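Local coordinates for protein metalloregulator ScaR (Streptococcus gordonii, PDB 3HRT) that probably binds DNA as a homodimeric transcription regulator of the DtxR/MntR family that responds to transition metal ions, at residues Leu77-Leu82 / Ala121-Gly126. Sequence-based numbering, arbitrary orientation.
With CD (cadmium ion), chain D.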
# COMPACT_ATOMS: atom_id res chain seq x y z
N LEU A 77 -0.91 6.55 10.30
CA LEU A 77 -1.18 7.23 9.04
C LEU A 77 -1.93 6.28 8.12
O LEU A 77 -2.94 6.65 7.54
CB LEU A 77 0.12 7.67 8.40
CG LEU A 77 0.86 8.81 9.08
CD1 LEU A 77 2.14 9.16 8.35
CD2 LEU A 77 -0.04 10.02 9.18
N ILE A 78 -1.45 5.04 8.02
CA ILE A 78 -2.16 4.05 7.23
C ILE A 78 -3.63 3.95 7.64
O ILE A 78 -4.54 3.95 6.80
CB ILE A 78 -1.52 2.65 7.31
CG1 ILE A 78 -0.14 2.65 6.65
CG2 ILE A 78 -2.42 1.62 6.64
CD1 ILE A 78 -0.09 3.29 5.29
N GLU A 79 -3.87 3.86 8.94
CA GLU A 79 -5.23 3.72 9.42
C GLU A 79 -6.06 4.90 9.01
O GLU A 79 -7.20 4.74 8.59
CB GLU A 79 -5.26 3.59 10.93
CG GLU A 79 -5.15 2.16 11.41
CD GLU A 79 -5.07 2.08 12.91
OE1 GLU A 79 -4.81 3.16 13.50
OE2 GLU A 79 -5.27 0.99 13.50
N VAL A 80 -5.50 6.10 9.15
CA VAL A 80 -6.26 7.31 8.82
C VAL A 80 -6.69 7.30 7.36
O VAL A 80 -7.84 7.56 7.02
CB VAL A 80 -5.47 8.59 9.04
CG1 VAL A 80 -6.21 9.79 8.39
CG2 VAL A 80 -5.16 8.80 10.51
N PHE A 81 -5.73 7.01 6.49
CA PHE A 81 -6.00 6.92 5.07
C PHE A 81 -7.09 5.88 4.75
O PHE A 81 -8.08 6.21 4.11
CB PHE A 81 -4.69 6.67 4.27
CG PHE A 81 -4.92 6.26 2.84
CD1 PHE A 81 -5.39 7.18 1.91
CD2 PHE A 81 -4.67 4.97 2.43
CE1 PHE A 81 -5.60 6.81 0.60
CE2 PHE A 81 -4.89 4.60 1.12
CZ PHE A 81 -5.36 5.52 0.21
N LEU A 82 -6.92 4.63 5.19
CA LEU A 82 -7.90 3.59 4.92
C LEU A 82 -9.29 3.93 5.40
O LEU A 82 -10.29 3.47 4.84
CB LEU A 82 -7.48 2.27 5.55
CG LEU A 82 -6.06 1.85 5.18
CD1 LEU A 82 -5.67 0.55 5.88
CD2 LEU A 82 -5.95 1.73 3.66
N ALA A 121 -3.66 12.74 14.94
CA ALA A 121 -4.22 11.63 15.68
C ALA A 121 -4.92 10.63 14.79
O ALA A 121 -5.67 11.01 13.88
CB ALA A 121 -5.18 12.15 16.71
N CYS A 122 -4.71 9.34 15.07
CA CYS A 122 -5.37 8.30 14.29
C CYS A 122 -6.85 8.23 14.65
O CYS A 122 -7.28 8.92 15.58
CB CYS A 122 -4.65 6.96 14.48
SG CYS A 122 -5.01 6.13 15.98
N PRO A 123 -7.66 7.43 13.92
CA PRO A 123 -9.09 7.51 14.24
C PRO A 123 -9.46 7.11 15.70
O PRO A 123 -10.58 7.37 16.16
CB PRO A 123 -9.74 6.54 13.23
CG PRO A 123 -8.69 6.14 12.27
CD PRO A 123 -7.37 6.34 12.96
N HIS A 124 -8.53 6.49 16.41
CA HIS A 124 -8.82 5.96 17.74
C HIS A 124 -8.32 6.81 18.89
O HIS A 124 -8.40 6.38 20.02
CB HIS A 124 -8.26 4.55 17.91
CG HIS A 124 -8.78 3.56 16.93
ND1 HIS A 124 -7.96 2.82 16.11
CD2 HIS A 124 -10.05 3.19 16.63
CE1 HIS A 124 -8.70 2.03 15.35
NE2 HIS A 124 -9.97 2.24 15.65
N GLY A 125 -7.79 7.99 18.61
CA GLY A 125 -7.29 8.88 19.65
C GLY A 125 -5.77 8.93 19.83
O GLY A 125 -5.24 9.90 20.42
N GLY A 126 -5.07 7.90 19.34
CA GLY A 126 -3.62 7.81 19.47
C GLY A 126 -2.97 8.96 18.73
O GLY A 126 -3.43 9.29 17.64
CD CD D . -5.13 3.59 15.82
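Glu79 and Cys122 meet through a shared cadmium ion, a metal bridge between helix 62-85 and the loop that follows helix 106-116. Both segments fall in the metal-binding and dimerisation region of this DtxR/MntR-family regulator. The ion is bound by Glu79 OE1 at 2.4 Å and by Cys122 SG at 2.5 Å, while the two ligand atoms stay 3.9 Å from each other. The glutamate chain runs extended beyond CG (chi2 175°), carrying its carboxylate from the helix surface to the metal. His124 turns its ring edge to the ion, which lies in the ring plane, and ND1 is 2.9 Å from the cadmium, longer than the two bonds above. The carboxylate of Glu79 and this ring stand nearly perpendicular, with planes 81° apart.

The turn holds Cys122 and His124 so that both approach the cadmium. Cys122 to Gly125 form a type I turn, and the backbone N of His124 donates a long hydrogen bond to Cys122 SG (3.6 Å, N-H...S angle 159°), so the sulfur accepts an N-H while it ligates the metal. Apolar packing lies beside the site: Val80 CG2 lies against Cys122 CA at 3.8 Å, and Pro123 CD sits near both that methyl and Glu79 CB. Val80 also touches Leu116 of helix 106-116.

No hydrogen bond crosses between the segments, and only 208 Å² is buried in all, so metal coordination is their main polar link. Glu79, Cys122, His124 and Asp159 are the residues of a site seen to bind zinc. The Asp159 carboxylate lies close to Glu79 OE2, which also has a weak hydrogen bond with His75 NE2. Gathering carboxylates and a cysteine sulfur here would favour a divalent cation, whose charge probably offsets their mutual repulsion.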